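PKS_KS domain-containing protein (Photorhabdus luminescens subsp. laumondii, PDB 6SMO) probably serves as a ketosynthase of the beta-ketoacyl-ACP synthase family, forming carbon-carbon bonds between acyl units, and is captured here with a bound polyketide-like chain. Local coordinates at residues B[94-99]-B[216-221]; B[127-132]-B[165-170]; B[237-242]-B[254-259]; B[244-249]-B[396-401]. All coordinates share one frame; numbering follows the deposited sequence.

Interaction 1: residues B[94-99]-B[216-221]; sequences RKYLQF and GASEAP
Ser-218 and Tyr-96 make the polar link: Ser-218 OG donates to Tyr-96 O over 2.8 Å, placed in the carbonyl plane on a lone pair at a C=O...OG angle of 135°. With OG trans to the backbone N of the serine (chi1 -175°), the hydroxyl reaches out from the strand to this carbonyl, and Phe-99 CB flanks it, 3.7 Å from Ser-218 OG. Both aromatic rings turn an edge to the strand. Tyr-96 CE1 lies 3.4 Å from Ser-218 O, near the ring plane, and Phe-99 CD2 sits 3.9 Å from Glu-219 O. Ala-220 meets the first turn of the helix with its methyl, CB being 3.6 Å from Lys-95 CB and 4.1 Å from Tyr-96 CB.

A second shell fixes these groups. Tyr-96 OH is hydrogen-bonded to Phe-167 O, Ser-218 O to Thr-129 OG1, and Lys-95 NZ forms a salt bridge with Glu-262. The carboxylate of Glu-219 is held by Ala-130 N and Ile-131 N.

The start of helix 95-111 thus lies over the end of strand 212-219, with the local axes 7.2 Å apart. Tyr-96 also touches Ala-170 of helix 169-178, whereas Ala-217 and Glu-219, whose CB atoms point away from helix 95-111, meet helix 372-388; strands 123-128 and 263-271 flank strand 212-219 in the sheet.

Interaction 2: residues B[127-132]-B[165-170]; sequences IATAIA and FDFSSA. With LKZ (3,5,7,9,11-pentakis(oxidanylidene)dodecanal), chain H.
Ala-132 and Phe-167 bring the backbones closest, CA to CA 5.3 Å, where the chain has left strand 123-128 and helix 169-178 is about to begin. Ala-132 CB sits above the centre of the Phe-167 ring, 3.7 Å from its centroid and only 11° off the normal, a CH-pi contact. Thr-129 adds its methyl obliquely, with CG2 3.6 Å from Phe-167 CD2. At the ring edge, in plane, lies the carbonyl of Ala-130, whose O is 3.7 Å from Phe-167 CE2. The threonine is divided between two tasks: OG1, trans to its backbone N (chi1 -165°), accepts from Ala-132 N at 3.0 Å in an ST motif, while CG2 is left for the ring. Back within strand 123-128, Ile-127 CG2 packs on Ala-170 CB at 3.7 Å.

On the other flank of the loop, Ala-130 CB is 3.7 Å from C8 of the bound chain, and Ile-131 CG2 lies 3.7 Å from its C23. Segment 165-170 in turn reaches the neighbouring Ketoacyl_synth_N domain-containing chain, where Ser-158 of that chain bonds to Asp-166 OD1 and Ser-168 OG, and Cys-103 of that chain packs on Phe-167. A loop running from the central sheet to the acyl pocket, backed by residues of the subunit interface, is characteristic of dimeric ketosynthases of the thiolase fold.

Interaction 3: residues B[237-242]-B[254-259]; sequences SSRELE and ERDGFV
Arg-239 runs across Asp-256 and Glu-254, touching one or the other at every step from CB outward. Its CB lies 3.3 Å from Asp-256 OD2, and CG is 3.6 Å from Asp-256 OD1. CD then passes Glu-254 O at 3.6 Å, and NE and CZ stay beside the same oxygen. With CG set between the backbone N and the carbonyl carbon (chi1 71°) and the chain extended onward to NE, the guanidinium is carried past the carboxylate. There NH1 forms a salt bridge with Asp-256 OD1 at 2.8 Å, the oxygen lying in the guanidinium plane, although the two flat groups are turned 70° apart. NH2 points away from the aspartate, 4.1 Å from Glu-254 CB, and makes a weak hydrogen bond to Ala-246 O. Leu-241 CD1 covers one guanidinium face and Glu-254 CB the opposite one, both toward the rim.

Asp-256 OD1 has a second donor, Ser-237 OG at 2.7 Å, which arrives from the other face of the carboxylate plane. OD2 accepts Ser-238 N at 3.0 Å, with the donor 37° out of that plane, and a weak bond from Arg-239 N. The carboxylate of Glu-254 is engaged elsewhere, by Thr-399 OG1. Further on, Phe-258 meets His-369 and Phe-230 edge-to-face.

One carboxylate therefore gathers a guanidinium, a hydroxyl and two backbone N-H groups, an environment that would favour its ionised form and hold the turn at 237-239 against segment 254-259.

Interaction 4: residues B[244-249]-B[396-401]; sequences QQAATC and NYQTPD
Asn-396 presents its carboxamide to the turn at Gln-245 to Thr-248 as a nearly straight donor. ND2 bonds to Thr-248 O at 2.9 Å with an N-H...O angle of 173°, and the oxygen lies 5° out of the amide plane; the N-H comes in nearly along the C=O axis. Gln-245 O is also close to Asn-396 ND2, but at an angle too poor for a hydrogen bond. Alongside the same amide passes the backbone of Ala-246, its CA 3.8 Å from Asn-396 CG. Chi1 of -48°, which puts CG trans to the carbonyl carbon, directs the amide into this turn.

Cys-249 adds carbon contact, CB standing 4.1 Å from Asn-396 CB. Gln-398 stretches out and brings its amide to the turn as well: NE2 is 3.8 Å from Ala-246 CB, a contact without a hydrogen bond. Thr-248 turns its hydroxyl to another partner, Lys-364 O.

The contact ties the loop between helix 224-233 and strand 263-271 to the one between strands 390-391 and 414-415, thereby joining loops from the two halves of the duplicated thiolase fold.

Overall arrangement
The four contacts form two pairs. Interactions 1 and 2, with centres 8 Å apart, share neighbouring strands of the central sheet, and Tyr-96 and Glu-219 of the first bond directly to backbone atoms of the second. Interactions 3 and 4, also 8 Å apart between centres, interlock in sequence and touch through side chains and carbonyls of their loops. About 32 Å separates the centres of interactions 2 and 4, which lie on opposite sides of the chain's centre. The bound polyketide-like chain lies against interaction 2; the side chains of Glu-219 and Phe-258 come within about 6 and 5 Å of it, whereas Thr-248 in interaction 4 remains about 12 Å away.

Interaction 1: residues B[94-99]-B[216-221]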
loop_
_atom_site.group_PDB
_atom_site.type_symbol
_atom_site.label_atom_id
_atom_site.label_comp_id
_atom_site.label_asym_id
_atom_site.label_seq_id
_atom_site.Cartn_x
_atom_site.Cartn_y
_atom_site.Cartn_z
ATOM N N ARG B 94 16.264 11.582 -5.383
ATOM C CA ARG B 94 15.687 11.190 -4.066
ATOM C C ARG B 94 14.540 12.145 -3.705
ATOM O O ARG B 94 14.486 12.594 -2.543
ATOM C CB ARG B 94 16.774 11.191 -2.982
ATOM C CG ARG B 94 17.778 10.054 -3.094
ATOM C CD ARG B 94 17.276 8.774 -2.452
ATOM N NE ARG B 94 18.358 7.853 -2.125
ATOM C CZ ARG B 94 18.969 7.041 -2.988
ATOM N NH1 ARG B 94 18.617 7.020 -4.264
ATOM N NH2 ARG B 94 19.938 6.247 -2.567
ATOM N N LYS B 95 13.657 12.433 -4.667
ATOM C CA LYS B 95 12.520 13.387 -4.518
ATOM C C LYS B 95 11.546 12.880 -3.448
ATOM O O LYS B 95 11.070 13.712 -2.650
ATOM C CB LYS B 95 11.786 13.570 -5.849
ATOM C CG LYS B 95 12.452 14.516 -6.841
ATOM C CD LYS B 95 12.029 14.260 -8.274
ATOM C CE LYS B 95 11.865 15.521 -9.096
ATOM N NZ LYS B 95 11.171 15.245 -10.376
ATOM N N TYR B 96 11.255 11.574 -3.448
ATOM C CA TYR B 96 10.317 10.905 -2.505
ATOM C C TYR B 96 10.704 11.248 -1.061
ATOM O O TYR B 96 9.814 11.632 -0.277
ATOM C CB TYR B 96 10.298 9.388 -2.728
ATOM C CG TYR B 96 9.716 8.602 -1.580
ATOM C CD1 TYR B 96 8.399 8.781 -1.188
ATOM C CD2 TYR B 96 10.484 7.690 -0.872
ATOM C CE1 TYR B 96 7.858 8.072 -0.127
ATOM C CE2 TYR B 96 9.957 6.972 0.190
ATOM C CZ TYR B 96 8.639 7.163 0.564
ATOM O OH TYR B 96 8.112 6.461 1.610
ATOM N N LEU B 97 11.993 11.110 -0.730
ATOM C CA LEU B 97 12.551 11.404 0.619
ATOM C C LEU B 97 12.597 12.923 0.840
ATOM O O LEU B 97 12.297 13.357 1.970
ATOM C CB LEU B 97 13.945 10.774 0.735
ATOM C CG LEU B 97 14.647 10.927 2.085
ATOM C CD1 LEU B 97 13.727 10.563 3.243
ATOM C CD2 LEU B 97 15.907 10.075 2.131
ATOM N N GLN B 98 12.945 13.696 -0.196
ATOM C CA GLN B 98 13.104 15.175 -0.126
ATOM C C GLN B 98 11.757 15.831 0.213
ATOM O O GLN B 98 11.726 16.638 1.163
ATOM C CB GLN B 98 13.657 15.733 -1.441
ATOM C CG GLN B 98 14.197 17.153 -1.315
ATOM C CD GLN B 98 14.141 17.916 -2.616
ATOM O OE1 GLN B 98 14.667 17.483 -3.638
ATOM N NE2 GLN B 98 13.501 19.074 -2.583
ATOM N N PHE B 99 10.696 15.501 -0.534
ATOM C CA PHE B 99 9.340 16.101 -0.397
ATOM C C PHE B 99 8.765 15.797 0.992
ATOM O O PHE B 99 8.054 16.663 1.541
ATOM C CB PHE B 99 8.388 15.598 -1.488
ATOM C CG PHE B 99 8.750 15.964 -2.906
ATOM C CD1 PHE B 99 9.546 17.065 -3.193
ATOM C CD2 PHE B 99 8.258 15.218 -3.968
ATOM C CE1 PHE B 99 9.862 17.392 -4.502
ATOM C CE2 PHE B 99 8.572 15.550 -5.277
ATOM C CZ PHE B 99 9.373 16.636 -5.542
ATOM N N GLY B 216 0.309 11.475 6.641
ATOM C CA GLY B 216 0.226 11.959 5.247
ATOM C C GLY B 216 0.796 10.955 4.259
ATOM O O GLY B 216 0.746 9.743 4.549
ATOM N N ALA B 217 1.315 11.443 3.127
ATOM C CA ALA B 217 1.924 10.622 2.053
ATOM C C ALA B 217 2.843 11.482 1.174
ATOM O O ALA B 217 2.550 12.680 0.997
ATOM C CB ALA B 217 0.839 9.967 1.236
ATOM N N SER B 218 3.861 10.845 0.601
ATOM C CA SER B 218 4.838 11.448 -0.338
ATOM C C SER B 218 4.933 10.565 -1.581
ATOM O O SER B 218 4.939 9.370 -1.412
ATOM C CB SER B 218 6.168 11.594 0.308
ATOM O OG SER B 218 7.067 12.272 -0.532
ATOM N N GLU B 219 4.981 11.157 -2.778
ATOM C CA GLU B 219 5.091 10.394 -4.045
ATOM C C GLU B 219 6.006 11.103 -5.045
ATOM O O GLU B 219 5.894 12.303 -5.148
ATOM C CB GLU B 219 3.708 10.317 -4.665
ATOM C CG GLU B 219 3.527 9.160 -5.599
ATOM C CD GLU B 219 3.592 7.823 -4.912
ATOM O OE1 GLU B 219 4.457 7.024 -5.255
ATOM O OE2 GLU B 219 2.787 7.613 -4.038
ATOM N N ALA B 220 6.864 10.362 -5.758
ATOM C CA ALA B 220 7.746 10.916 -6.815
ATOM C C ALA B 220 7.727 9.985 -8.028
ATOM O O ALA B 220 8.747 9.374 -8.321
ATOM C CB ALA B 220 9.136 11.106 -6.289
ATOM N N PRO B 221 6.624 9.910 -8.792
ATOM C CA PRO B 221 6.478 8.961 -9.885
ATOM C C PRO B 221 6.730 9.487 -11.297
ATOM O O PRO B 221 6.241 8.914 -12.203
ATOM C CB PRO B 221 4.991 8.660 -9.740
ATOM C CG PRO B 221 4.390 9.990 -9.444
ATOM C CD PRO B 221 5.432 10.715 -8.630
#

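Interaction 2: residues B[127-132]-B[165-170]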
loop_
_atom_site.group_PDB
_atom_site.type_symbol
_atom_site.label_atom_id
_atom_site.label_comp_id
_atom_site.label_asym_id
_atom_site.label_seq_id
_atom_site.Cartn_x
_atom_site.Cartn_y
_atom_site.Cartn_z
ATOM N N ILE B 127 3.774 8.021 7.283
ATOM C CA ILE B 127 3.961 8.583 5.912
ATOM C C ILE B 127 3.817 7.442 4.901
ATOM O O ILE B 127 4.669 6.531 4.910
ATOM C CB ILE B 127 5.316 9.310 5.783
ATOM C CG1 ILE B 127 5.412 10.488 6.758
ATOM C CG2 ILE B 127 5.561 9.748 4.345
ATOM C CD1 ILE B 127 6.802 11.060 6.910
ATOM N N ALA B 128 2.776 7.505 4.065
ATOM C CA ALA B 128 2.406 6.470 3.072
ATOM C C ALA B 128 3.028 6.795 1.710
ATOM O O ALA B 128 3.462 7.947 1.504
ATOM C CB ALA B 128 0.904 6.376 2.975
ATOM N N THR B 129 3.063 5.803 0.818
ATOM C CA THR B 129 3.578 5.915 -0.574
ATOM C C THR B 129 3.053 4.738 -1.400
ATOM O O THR B 129 2.825 3.664 -0.812
ATOM C CB THR B 129 5.112 5.963 -0.596
ATOM O OG1 THR B 129 5.520 6.421 -1.886
ATOM C CG2 THR B 129 5.755 4.626 -0.298
ATOM N N ALA B 130 2.908 4.935 -2.707
ATOM C CA ALA B 130 2.465 3.864 -3.620
ATOM C C ALA B 130 3.688 3.158 -4.225
ATOM O O ALA B 130 3.669 1.924 -4.258
ATOM C CB ALA B 130 1.571 4.451 -4.678
ATOM N N ILE B 131 4.723 3.905 -4.637
ATOM C CA ILE B 131 5.926 3.287 -5.281
ATOM C C ILE B 131 7.222 3.685 -4.570
ATOM O O ILE B 131 8.269 3.231 -5.011
ATOM C CB ILE B 131 6.019 3.645 -6.777
ATOM C CG1 ILE B 131 6.752 4.967 -6.991
ATOM C CG2 ILE B 131 4.662 3.650 -7.439
ATOM C CD1 ILE B 131 6.334 5.695 -8.232
ATOM N N ALA B 132 7.152 4.541 -3.555
ATOM C CA ALA B 132 8.327 5.023 -2.788
ATOM C C ALA B 132 9.380 5.581 -3.759
ATOM O O ALA B 132 8.989 6.361 -4.651
ATOM C CB ALA B 132 8.864 3.905 -1.926
ATOM N N PHE B 165 15.661 1.032 -2.244
ATOM C CA PHE B 165 14.720 -0.116 -2.139
ATOM C C PHE B 165 13.934 -0.053 -0.821
ATOM O O PHE B 165 12.924 -0.776 -0.704
ATOM C CB PHE B 165 15.474 -1.440 -2.288
ATOM C CG PHE B 165 15.970 -1.711 -3.686
ATOM C CD1 PHE B 165 17.175 -1.183 -4.128
ATOM C CD2 PHE B 165 15.229 -2.485 -4.566
ATOM C CE1 PHE B 165 17.628 -1.429 -5.415
ATOM C CE2 PHE B 165 15.683 -2.731 -5.853
ATOM C CZ PHE B 165 16.881 -2.202 -6.275
ATOM N N ASP B 166 14.377 0.773 0.134
ATOM C CA ASP B 166 13.673 1.018 1.423
ATOM C C ASP B 166 12.406 1.836 1.141
ATOM O O ASP B 166 12.537 3.007 0.736
ATOM C CB ASP B 166 14.592 1.711 2.435
ATOM C CG ASP B 166 13.951 2.004 3.783
ATOM O OD1 ASP B 166 12.861 1.460 4.052
ATOM O OD2 ASP B 166 14.553 2.773 4.559
ATOM N N PHE B 167 11.233 1.231 1.356
ATOM C CA PHE B 167 9.894 1.838 1.126
ATOM C C PHE B 167 9.597 2.887 2.205
ATOM O O PHE B 167 8.979 3.918 1.873
ATOM C CB PHE B 167 8.802 0.763 1.098
ATOM C CG PHE B 167 8.067 0.634 -0.213
ATOM C CD1 PHE B 167 8.640 -0.029 -1.289
ATOM C CD2 PHE B 167 6.797 1.167 -0.368
ATOM C CE1 PHE B 167 7.958 -0.149 -2.491
ATOM C CE2 PHE B 167 6.116 1.045 -1.570
ATOM C CZ PHE B 167 6.698 0.388 -2.629
ATOM N N SER B 168 10.018 2.630 3.449
ATOM C CA SER B 168 9.756 3.489 4.635
ATOM C C SER B 168 10.970 4.378 4.939
ATOM O O SER B 168 11.304 4.531 6.131
ATOM C CB SER B 168 9.370 2.651 5.826
ATOM O OG SER B 168 10.413 1.750 6.174
ATOM N N SER B 169 11.598 4.948 3.905
ATOM C CA SER B 169 12.700 5.939 4.022
ATOM C C SER B 169 12.141 7.247 4.591
ATOM O O SER B 169 12.779 7.822 5.494
ATOM C CB SER B 169 13.381 6.171 2.698
ATOM O OG SER B 169 14.038 4.995 2.252
ATOM N N ALA B 170 10.985 7.679 4.075
ATOM C CA ALA B 170 10.282 8.928 4.449
ATOM C C ALA B 170 9.830 8.864 5.914
ATOM O O ALA B 170 10.048 9.855 6.637
ATOM C CB ALA B 170 9.112 9.152 3.520
HETATM C C4 LKZ H . 3.733 1.379 -11.402
HETATM C C5 LKZ H . 3.269 0.717 -10.129
HETATM C C6 LKZ H . 2.898 1.632 -8.958
HETATM C C7 LKZ H . 1.401 1.567 -8.746
HETATM C C8 LKZ H . 0.764 2.323 -7.574
HETATM C C10 LKZ H . -4.010 4.253 -8.478
HETATM C C22 LKZ H . 5.248 1.328 -11.426
HETATM C C11 LKZ H . -3.409 5.590 -8.124
HETATM O O19 LKZ H . -3.273 6.482 -8.942
HETATM C C3 LKZ H . -3.042 3.255 -7.870
HETATM O O23 LKZ H . -3.444 2.389 -7.113
HETATM C C2 LKZ H . -1.547 3.470 -8.141
HETATM C C9 LKZ H . -0.754 2.222 -7.751
HETATM O O20 LKZ H . -1.295 1.137 -7.663
HETATM O O21 LKZ H . 0.711 0.960 -9.536
HETATM O O22 LKZ H . 3.228 -0.500 -10.052
HETATM O O24 LKZ H . 5.864 0.451 -12.013
HETATM C C23 LKZ H . 5.956 2.440 -10.677
#

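Interaction 3: residues B[237-242]-B[254-259]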
loop_
_atom_site.group_PDB
_atom_site.type_symbol
_atom_site.label_atom_id
_atom_site.label_comp_id
_atom_site.label_asym_id
_atom_site.label_seq_id
_atom_site.Cartn_x
_atom_site.Cartn_y
_atom_site.Cartn_z
ATOM N N SER B 237 -4.002 10.277 -19.831
ATOM C CA SER B 237 -4.633 11.095 -20.901
ATOM C C SER B 237 -3.737 11.073 -22.145
ATOM O O SER B 237 -2.539 11.394 -22.009
ATOM C CB SER B 237 -4.879 12.507 -20.430
ATOM O OG SER B 237 -5.625 13.240 -21.390
ATOM N N SER B 238 -4.296 10.700 -23.302
ATOM C CA SER B 238 -3.555 10.464 -24.570
ATOM C C SER B 238 -4.193 11.202 -25.758
ATOM O O SER B 238 -3.694 11.014 -26.885
ATOM C CB SER B 238 -3.457 8.985 -24.846
ATOM O OG SER B 238 -4.748 8.412 -24.986
ATOM N N ARG B 239 -5.233 12.016 -25.533
ATOM C CA ARG B 239 -5.949 12.745 -26.618
ATOM C C ARG B 239 -5.131 13.980 -27.015
ATOM O O ARG B 239 -4.526 14.604 -26.119
ATOM C CB ARG B 239 -7.385 13.096 -26.203
ATOM C CG ARG B 239 -7.515 14.188 -25.148
ATOM C CD ARG B 239 -8.973 14.537 -24.899
ATOM N NE ARG B 239 -9.152 15.797 -24.189
ATOM C CZ ARG B 239 -9.114 15.953 -22.866
ATOM N NH1 ARG B 239 -8.888 14.922 -22.068
ATOM N NH2 ARG B 239 -9.297 17.154 -22.343
ATOM N N GLU B 240 -5.104 14.298 -28.314
ATOM C CA GLU B 240 -4.390 15.473 -28.884
ATOM C C GLU B 240 -5.096 16.752 -28.421
ATOM O O GLU B 240 -6.337 16.812 -28.530
ATOM C CB GLU B 240 -4.340 15.389 -30.413
ATOM C CG GLU B 240 -3.362 14.348 -30.935
ATOM C CD GLU B 240 -1.892 14.683 -30.735
ATOM O OE1 GLU B 240 -1.522 15.862 -30.908
ATOM O OE2 GLU B 240 -1.119 13.762 -30.403
ATOM N N LEU B 241 -4.328 17.726 -27.920
ATOM C CA LEU B 241 -4.841 18.983 -27.312
ATOM C C LEU B 241 -3.932 20.159 -27.686
ATOM O O LEU B 241 -2.708 19.948 -27.815
ATOM C CB LEU B 241 -4.898 18.807 -25.792
ATOM C CG LEU B 241 -6.104 18.037 -25.259
ATOM C CD1 LEU B 241 -5.824 17.490 -23.868
ATOM C CD2 LEU B 241 -7.347 18.915 -25.249
ATOM N N GLU B 242 -4.522 21.349 -27.839
ATOM C CA GLU B 242 -3.802 22.640 -28.012
ATOM C C GLU B 242 -3.210 23.056 -26.660
ATOM O O GLU B 242 -2.034 23.467 -26.632
ATOM C CB GLU B 242 -4.749 23.714 -28.550
ATOM C CG GLU B 242 -5.269 23.424 -29.949
ATOM C CD GLU B 242 -6.355 24.369 -30.437
ATOM O OE1 GLU B 242 -7.308 24.620 -29.673
ATOM O OE2 GLU B 242 -6.245 24.852 -31.582
ATOM N N GLU B 254 -15.048 15.102 -22.130
ATOM C CA GLU B 254 -13.812 14.981 -22.955
ATOM C C GLU B 254 -12.767 14.086 -22.271
ATOM O O GLU B 254 -11.847 13.636 -22.980
ATOM C CB GLU B 254 -13.196 16.358 -23.222
ATOM C CG GLU B 254 -13.960 17.191 -24.237
ATOM C CD GLU B 254 -15.102 18.023 -23.679
ATOM O OE1 GLU B 254 -15.517 17.773 -22.529
ATOM O OE2 GLU B 254 -15.571 18.926 -24.398
ATOM N N ARG B 255 -12.886 13.847 -20.959
ATOM C CA ARG B 255 -11.850 13.166 -20.129
ATOM C C ARG B 255 -11.532 11.780 -20.713
ATOM O O ARG B 255 -12.474 11.103 -21.172
ATOM C CB ARG B 255 -12.306 13.068 -18.670
ATOM C CG ARG B 255 -13.412 12.056 -18.404
ATOM C CD ARG B 255 -13.907 12.146 -16.972
ATOM N NE ARG B 255 -14.851 11.089 -16.629
ATOM C CZ ARG B 255 -16.162 11.111 -16.871
ATOM N NH1 ARG B 255 -16.722 12.146 -17.476
ATOM N NH2 ARG B 255 -16.912 10.086 -16.505
ATOM N N ASP B 256 -10.251 11.386 -20.693
ATOM C CA ASP B 256 -9.750 10.114 -21.284
ATOM C C ASP B 256 -8.587 9.524 -20.468
ATOM O O ASP B 256 -7.928 8.604 -20.995
ATOM C CB ASP B 256 -9.304 10.334 -22.733
ATOM C CG ASP B 256 -8.108 11.262 -22.870
ATOM O OD1 ASP B 256 -8.066 12.278 -22.148
ATOM O OD2 ASP B 256 -7.221 10.956 -23.690
ATOM N N GLY B 257 -8.340 10.006 -19.244
ATOM C CA GLY B 257 -7.232 9.533 -18.389
ATOM C C GLY B 257 -6.727 10.607 -17.440
ATOM O O GLY B 257 -7.072 11.787 -17.646
ATOM N N PHE B 258 -5.926 10.212 -16.443
ATOM C CA PHE B 258 -5.364 11.107 -15.396
ATOM C C PHE B 258 -3.986 11.619 -15.837
ATOM O O PHE B 258 -3.213 10.845 -16.432
ATOM C CB PHE B 258 -5.315 10.403 -14.034
ATOM C CG PHE B 258 -4.299 9.296 -13.883
ATOM C CD1 PHE B 258 -2.976 9.579 -13.577
ATOM C CD2 PHE B 258 -4.675 7.966 -14.002
ATOM C CE1 PHE B 258 -2.047 8.561 -13.424
ATOM C CE2 PHE B 258 -3.745 6.949 -13.847
ATOM C CZ PHE B 258 -2.434 7.247 -13.557
ATOM N N VAL B 259 -3.707 12.896 -15.561
ATOM C CA VAL B 259 -2.363 13.529 -15.718
ATOM C C VAL B 259 -1.547 13.197 -14.463
ATOM O O VAL B 259 -1.920 13.687 -13.380
ATOM C CB VAL B 259 -2.470 15.051 -15.934
ATOM C CG1 VAL B 259 -1.110 15.734 -15.895
ATOM C CG2 VAL B 259 -3.194 15.385 -17.229
#

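Interaction 4: residues B[244-249]-B[396-401]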
loop_
_atom_site.group_PDB
_atom_site.type_symbol
_atom_site.label_atom_id
_atom_site.label_comp_id
_atom_site.label_asym_id
_atom_site.label_seq_id
_atom_site.Cartn_x
_atom_site.Cartn_y
_atom_site.Cartn_z
ATOM N N GLN B 244 -2.281 21.612 -22.936
ATOM C CA GLN B 244 -1.962 20.347 -22.216
ATOM C C GLN B 244 -2.462 20.420 -20.765
ATOM O O GLN B 244 -2.600 19.347 -20.143
ATOM C CB GLN B 244 -0.458 20.066 -22.266
ATOM C CG GLN B 244 0.020 19.547 -23.618
ATOM C CD GLN B 244 -0.504 18.168 -23.938
ATOM O OE1 GLN B 244 -0.690 17.329 -23.058
ATOM N NE2 GLN B 244 -0.742 17.917 -25.215
ATOM N N GLN B 245 -2.719 21.626 -20.248
ATOM C CA GLN B 245 -3.273 21.856 -18.884
ATOM C C GLN B 245 -4.719 21.347 -18.814
ATOM O O GLN B 245 -5.155 20.975 -17.707
ATOM C CB GLN B 245 -3.202 23.340 -18.517
ATOM C CG GLN B 245 -1.783 23.846 -18.308
ATOM C CD GLN B 245 -1.745 25.267 -17.804
ATOM O OE1 GLN B 245 -2.584 26.095 -18.153
ATOM N NE2 GLN B 245 -0.761 25.563 -16.971
ATOM N N ALA B 246 -5.427 21.331 -19.950
ATOM C CA ALA B 246 -6.840 20.900 -20.073
ATOM C C ALA B 246 -6.944 19.368 -20.115
ATOM O O ALA B 246 -8.081 18.864 -20.029
ATOM C CB ALA B 246 -7.460 21.524 -21.301
ATOM N N ALA B 247 -5.814 18.662 -20.241
ATOM C CA ALA B 247 -5.735 17.183 -20.350
ATOM C C ALA B 247 -6.378 16.520 -19.125
ATOM O O ALA B 247 -6.968 15.434 -19.292
ATOM C CB ALA B 247 -4.299 16.749 -20.518
ATOM N N THR B 248 -6.257 17.143 -17.946
ATOM C CA THR B 248 -6.949 16.736 -16.690
ATOM C C THR B 248 -8.214 17.592 -16.535
ATOM O O THR B 248 -8.083 18.791 -16.217
ATOM C CB THR B 248 -6.011 16.784 -15.473
ATOM O OG1 THR B 248 -6.790 16.507 -14.309
ATOM C CG2 THR B 248 -5.289 18.103 -15.290
ATOM N N CYS B 249 -9.386 16.995 -16.779
ATOM C CA CYS B 249 -10.721 17.653 -16.733
ATOM C C CYS B 249 -11.729 16.721 -16.062
ATOM O O CYS B 249 -12.498 16.044 -16.741
ATOM C CB CYS B 249 -11.187 18.036 -18.134
ATOM S SG CYS B 249 -11.036 16.695 -19.342
ATOM N N ASN B 396 -10.956 23.428 -16.033
ATOM C CA ASN B 396 -10.915 22.726 -17.346
ATOM C C ASN B 396 -12.245 22.002 -17.593
ATOM O O ASN B 396 -12.237 21.001 -18.337
ATOM C CB ASN B 396 -9.728 21.762 -17.433
ATOM C CG ASN B 396 -8.420 22.388 -16.995
ATOM O OD1 ASN B 396 -8.200 23.581 -17.191
ATOM N ND2 ASN B 396 -7.546 21.590 -16.405
ATOM N N TYR B 397 -13.346 22.496 -17.012
ATOM C CA TYR B 397 -14.713 21.943 -17.205
ATOM C C TYR B 397 -15.254 22.434 -18.553
ATOM O O TYR B 397 -15.667 23.608 -18.649
ATOM C CB TYR B 397 -15.644 22.317 -16.049
ATOM C CG TYR B 397 -16.930 21.530 -16.031
ATOM C CD1 TYR B 397 -16.990 20.276 -15.443
ATOM C CD2 TYR B 397 -18.084 22.024 -16.618
ATOM C CE1 TYR B 397 -18.163 19.539 -15.428
ATOM C CE2 TYR B 397 -19.265 21.300 -16.611
ATOM C CZ TYR B 397 -19.306 20.053 -16.014
ATOM O OH TYR B 397 -20.466 19.332 -16.002
ATOM N N GLN B 398 -15.236 21.555 -19.559
ATOM C CA GLN B 398 -15.617 21.860 -20.964
ATOM C C GLN B 398 -17.091 21.477 -21.163
ATOM O O GLN B 398 -17.956 22.208 -20.640
ATOM C CB GLN B 398 -14.649 21.157 -21.919
ATOM C CG GLN B 398 -13.217 21.666 -21.814
ATOM C CD GLN B 398 -12.218 20.706 -22.413
ATOM O OE1 GLN B 398 -12.407 20.183 -23.509
ATOM N NE2 GLN B 398 -11.134 20.466 -21.692
ATOM N N THR B 399 -17.369 20.374 -21.869
ATOM C CA THR B 399 -18.742 19.882 -22.161
ATOM C C THR B 399 -19.251 19.088 -20.960
ATOM O O THR B 399 -18.567 18.183 -20.487
ATOM C CB THR B 399 -18.775 19.035 -23.440
ATOM O OG1 THR B 399 -18.054 19.729 -24.459
ATOM C CG2 THR B 399 -20.180 18.752 -23.923
ATOM N N PRO B 400 -20.455 19.400 -20.426
ATOM C CA PRO B 400 -21.016 18.646 -19.304
ATOM C C PRO B 400 -21.453 17.232 -19.719
ATOM O O PRO B 400 -22.126 17.102 -20.726
ATOM C CB PRO B 400 -22.220 19.490 -18.859
ATOM C CG PRO B 400 -22.629 20.247 -20.106
ATOM C CD PRO B 400 -21.340 20.493 -20.864
ATOM N N ASP B 401 -21.050 16.222 -18.942
ATOM C CA ASP B 401 -21.402 14.792 -19.156
ATOM C C ASP B 401 -22.832 14.569 -18.669
ATOM O O ASP B 401 -23.177 14.996 -17.570
ATOM C CB ASP B 401 -20.410 13.872 -18.438
ATOM C CG ASP B 401 -20.430 12.429 -18.914
ATOM O OD1 ASP B 401 -21.523 11.830 -18.937
ATOM O OD2 ASP B 401 -19.348 11.913 -19.255
#